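Local coordinates for cell wall surface anchor family protein (Streptococcus pneumoniae serotype 4, PDB 5JUI) that interacts with extracellular DNA through its keratin-10-binding region to promote bacterial aggregation, probably contributing to pneumococcal biofilm formation, at residues K30-E35 with L49-D54; S107-Y112 with S127-Q132. All blocks are in the same frame, centred on the assembly; numbering follows the deposited sequence.

Interaction 1: residues K30-E35 with L49-D54; sequences KVYTGE and LKVTND
Y32 turns the edge of its ring, not a face, to the neighbouring strand: L49 O and the V51 methyl CG2 both lie at that edge, close to the plane of the ring. Ring atom CD2 comes to 3.7 Å from L49 O, and further along the same edge CE2 is 4.5 Å from V51 CG2. What sends the ring this way is the first torsion of Y32, which sets CG beside its own backbone N (chi1 -53°), laying the ring alongside L49 O with CE2 leading on toward V51. At the root of the side chains the Y32 and L49 CB atoms are 4.4 Å apart. The reverse of the sheet carries a lighter contact, where V31 CG2 meets K50 CG at 4.1 Å and the extended lysine leads away to solvent.

Beneath the side chains two pairs of reciprocal bonds close the strands. L49 N donates to Y32 O at 2.7 Å and Y32 N to L49 O at 2.8 Å, both almost straight, while K30 and V51 repeat the exchange. Between these two bonded pairs V31 and K50 form a non-hydrogen-bonded pair, and V31 CA adds a CA-H...O contact to L49 O.

The phenol hydroxyl of Y32 is hydrogen-bonded to E195 of the second subunit, whose V193 also packs on the tyrosine. F172 and F170 of that subunit cover L49 and V51. This is the regular antiparallel register of a beta hairpin, strands 28-38 and 43-53, with one face given over to the interface of the domain-swapped dimer.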
# COMPACT_ATOMS: atom_id res chain seq x y z
N LYS A 30 -16.33 17.45 3.77
CA LYS A 30 -17.19 16.28 3.76
C LYS A 30 -17.01 15.48 5.03
O LYS A 30 -15.90 15.35 5.55
CB LYS A 30 -16.95 15.41 2.53
CG LYS A 30 -17.04 16.17 1.22
CD LYS A 30 -16.84 15.25 0.03
CE LYS A 30 -17.15 15.96 -1.28
NZ LYS A 30 -17.40 14.99 -2.38
N VAL A 31 -18.13 14.99 5.55
CA VAL A 31 -18.15 14.19 6.76
C VAL A 31 -18.62 12.78 6.47
O VAL A 31 -19.70 12.57 5.91
CB VAL A 31 -19.07 14.81 7.84
CG1 VAL A 31 -19.22 13.87 9.04
CG2 VAL A 31 -18.57 16.18 8.28
N TYR A 32 -17.77 11.82 6.81
CA TYR A 32 -18.06 10.40 6.67
C TYR A 32 -18.23 9.77 8.04
O TYR A 32 -17.52 10.12 8.98
CB TYR A 32 -16.92 9.69 5.93
CG TYR A 32 -16.53 10.32 4.62
CD1 TYR A 32 -17.09 9.87 3.43
CD2 TYR A 32 -15.62 11.35 4.55
CE1 TYR A 32 -16.76 10.43 2.22
CE2 TYR A 32 -15.28 11.93 3.35
CZ TYR A 32 -15.85 11.46 2.19
OH TYR A 32 -15.51 12.03 0.98
N THR A 33 -19.24 8.92 8.18
CA THR A 33 -19.41 8.16 9.42
C THR A 33 -19.58 6.68 9.09
O THR A 33 -19.86 6.31 7.94
CB THR A 33 -20.63 8.62 10.25
OG1 THR A 33 -21.84 8.20 9.62
CG2 THR A 33 -20.62 10.14 10.42
N GLY A 34 -19.42 5.84 10.10
CA GLY A 34 -19.63 4.41 9.93
C GLY A 34 -19.65 3.78 11.31
O GLY A 34 -19.52 4.47 12.32
N GLU A 35 -19.80 2.46 11.35
CA GLU A 35 -19.87 1.77 12.63
C GLU A 35 -19.26 0.37 12.61
O GLU A 35 -19.05 -0.22 11.55
CB GLU A 35 -21.31 1.73 13.15
CG GLU A 35 -22.24 0.80 12.40
CD GLU A 35 -23.64 0.78 12.97
OE1 GLU A 35 -24.54 1.40 12.37
OE2 GLU A 35 -23.84 0.15 14.03
N LEU A 49 -15.23 10.82 10.27
CA LEU A 49 -14.08 11.39 9.59
C LEU A 49 -14.49 12.66 8.88
O LEU A 49 -15.32 12.63 7.98
CB LEU A 49 -13.46 10.42 8.59
CG LEU A 49 -12.23 11.00 7.90
CD1 LEU A 49 -11.07 11.10 8.89
CD2 LEU A 49 -11.84 10.18 6.67
N LYS A 50 -13.91 13.78 9.31
CA LYS A 50 -14.20 15.05 8.68
C LYS A 50 -12.99 15.48 7.87
O LYS A 50 -11.87 15.50 8.37
CB LYS A 50 -14.54 16.10 9.74
CG LYS A 50 -14.75 17.50 9.19
CD LYS A 50 -15.21 18.44 10.31
CE LYS A 50 -15.31 19.88 9.82
NZ LYS A 50 -15.78 20.80 10.90
N VAL A 51 -13.22 15.79 6.60
CA VAL A 51 -12.13 16.19 5.72
C VAL A 51 -12.44 17.53 5.08
O VAL A 51 -13.43 17.67 4.36
CB VAL A 51 -11.89 15.14 4.61
CG1 VAL A 51 -10.70 15.53 3.76
CG2 VAL A 51 -11.68 13.76 5.23
N THR A 52 -11.58 18.51 5.33
CA THR A 52 -11.78 19.87 4.82
C THR A 52 -10.71 20.24 3.81
O THR A 52 -9.51 20.06 4.07
CB THR A 52 -11.77 20.92 5.96
OG1 THR A 52 -12.87 20.71 6.84
CG2 THR A 52 -11.84 22.34 5.39
N ASN A 53 -11.15 20.75 2.67
CA ASN A 53 -10.26 21.18 1.60
C ASN A 53 -10.35 22.69 1.43
O ASN A 53 -11.42 23.22 1.11
CB ASN A 53 -10.68 20.48 0.30
CG ASN A 53 -9.72 20.74 -0.86
OD1 ASN A 53 -8.97 21.72 -0.86
ND2 ASN A 53 -9.76 19.86 -1.85
N ASP A 54 -9.24 23.39 1.66
CA ASP A 54 -9.23 24.85 1.51
C ASP A 54 -8.47 25.30 0.27
O ASP A 54 -8.21 26.49 0.08
CB ASP A 54 -8.66 25.54 2.77
CG ASP A 54 -7.18 25.25 3.00
OD1 ASP A 54 -6.51 24.67 2.12
OD2 ASP A 54 -6.69 25.62 4.08

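Interaction 2: residues S107-Y112 with S127-Q132; sequences SGVKNY and STMTTQ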
# COMPACT_ATOMS: atom_id res chain seq x y z
N SER A 107 1.19 16.12 8.19
CA SER A 107 1.77 16.79 9.35
C SER A 107 1.81 15.82 10.52
O SER A 107 1.45 14.65 10.38
CB SER A 107 0.92 18.00 9.73
OG SER A 107 -0.35 17.59 10.22
N GLY A 108 2.23 16.30 11.69
CA GLY A 108 2.10 15.51 12.90
C GLY A 108 0.63 15.30 13.22
O GLY A 108 -0.21 16.08 12.80
N VAL A 109 0.32 14.23 13.95
CA VAL A 109 -1.05 13.90 14.30
C VAL A 109 -1.37 14.34 15.73
O VAL A 109 -0.81 13.80 16.68
CB VAL A 109 -1.30 12.38 14.16
CG1 VAL A 109 -2.72 12.02 14.56
CG2 VAL A 109 -1.00 11.92 12.74
N LYS A 110 -2.26 15.31 15.86
CA LYS A 110 -2.73 15.74 17.18
C LYS A 110 -3.68 14.71 17.76
O LYS A 110 -4.55 14.22 17.06
CB LYS A 110 -3.44 17.10 17.10
CG LYS A 110 -2.54 18.27 16.76
CD LYS A 110 -3.34 19.57 16.69
CE LYS A 110 -2.42 20.74 16.38
NZ LYS A 110 -1.30 20.79 17.35
N ASN A 111 -3.51 14.39 19.04
CA ASN A 111 -4.39 13.45 19.73
C ASN A 111 -5.08 14.11 20.91
O ASN A 111 -4.42 14.74 21.74
CB ASN A 111 -3.60 12.23 20.21
CG ASN A 111 -2.99 11.44 19.08
OD1 ASN A 111 -3.70 10.85 18.26
ND2 ASN A 111 -1.66 11.41 19.03
N TYR A 112 -6.39 13.96 20.99
CA TYR A 112 -7.14 14.60 22.08
C TYR A 112 -8.48 13.95 22.37
O TYR A 112 -8.97 13.12 21.60
CB TYR A 112 -7.29 16.11 21.83
CG TYR A 112 -7.81 16.52 20.47
CD1 TYR A 112 -9.11 16.97 20.31
CD2 TYR A 112 -6.99 16.50 19.35
CE1 TYR A 112 -9.58 17.36 19.07
CE2 TYR A 112 -7.45 16.89 18.12
CZ TYR A 112 -8.75 17.32 17.98
OH TYR A 112 -9.22 17.71 16.75
N SER A 127 1.41 12.56 17.72
CA SER A 127 1.99 11.37 17.11
C SER A 127 2.69 11.72 15.81
O SER A 127 2.46 12.78 15.23
CB SER A 127 0.90 10.32 16.85
OG SER A 127 0.33 9.86 18.06
N THR A 128 3.52 10.81 15.32
CA THR A 128 4.26 11.04 14.09
C THR A 128 3.80 10.07 13.03
O THR A 128 3.65 8.87 13.29
CB THR A 128 5.78 10.88 14.32
OG1 THR A 128 6.22 11.84 15.30
CG2 THR A 128 6.55 11.10 13.03
N MET A 129 3.55 10.59 11.83
CA MET A 129 3.17 9.76 10.69
C MET A 129 4.42 9.06 10.14
O MET A 129 5.44 9.71 9.92
CB MET A 129 2.56 10.63 9.59
CG MET A 129 1.12 11.07 9.81
SD MET A 129 -0.11 9.81 9.43
CE MET A 129 -1.58 10.83 9.25
N THR A 130 4.34 7.75 9.93
CA THR A 130 5.43 7.04 9.25
C THR A 130 4.88 6.39 7.97
O THR A 130 3.79 5.83 7.97
CB THR A 130 6.07 5.96 10.15
OG1 THR A 130 5.05 5.12 10.71
CG2 THR A 130 6.85 6.61 11.29
N THR A 131 5.62 6.52 6.88
CA THR A 131 5.13 6.01 5.60
C THR A 131 5.43 4.53 5.44
O THR A 131 6.44 4.02 5.92
CB THR A 131 5.73 6.79 4.40
OG1 THR A 131 5.14 6.32 3.18
CG2 THR A 131 7.25 6.63 4.34
N GLN A 132 4.53 3.83 4.75
CA GLN A 132 4.76 2.45 4.37
C GLN A 132 5.26 2.39 2.93
O GLN A 132 5.49 1.31 2.39
CB GLN A 132 3.48 1.65 4.54
CG GLN A 132 3.30 1.15 5.95
CD GLN A 132 2.75 2.24 6.86
OE1 GLN A 132 1.71 2.82 6.57
NE2 GLN A 132 3.47 2.53 7.94
O HOH W 1 3.72 13.22 10.99
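V109 lays its CG2 methyl across the bent side chain of M129, touching CG and CE at 3.7 Å each, with SD a little farther from the same methyl. The two side chains cross at about a right angle. M129 can curl round the methyl because its chain bends at chi2 (-79°), which turns SD and CE back so that CE joins CG at one valine branch. Its CG also rests 3.6 Å from S107 O.

Next to this apolar patch, V109 and S127 form a single antiparallel hydrogen-bonded bridge. S127 N reaches V109 O at 2.7 Å, and V109 N returns a bond to S127 O at 2.9 Å. A water continues the join, donating to S107 O and accepting from M129 N.

On the other side of the bridge N111 gives an amide N-H to S127: ND2 lies 2.7 Å from OG, but the bond is bent (140° at the hydrogen). The same ND2 is also bonded to N125 O. S127 OG in turn is held between N111 ND2 and G139 O of the second subunit, and N111 OD1 bonds S157 OG of that chain, so this buried polar cluster spans the interface.

The bridge lies near the N-terminal ends of strands 110-114 and 129-138, which lead away from it in different directions. Strand 110-114 pairs with 120-123 in its own chain, and both segments add backbone pairing with antiparallel strands of the second subunit, carrying the sheet across the dimer.

In the fold
Interaction 1 closes along the chain before interaction 2 opens, and the two do not touch: their centres are 18 Å apart and their nearest atoms about 9 Å. What relates them is the second subunit, which meets both, in different ways. Against residues 30-35 and 49-54 it brings mainly side chains, packed on one face of the hairpin. Around residues 107-112 and 127-132 it supplies backbone partners, so that the sheet itself becomes intermolecular. Together they illustrate how a domain-swapped dimer can combine side-chain packing with strand pairing. A glycerol about 4 Å from the K50 side chain in interaction 1 probably comes from the crystallisation liquor.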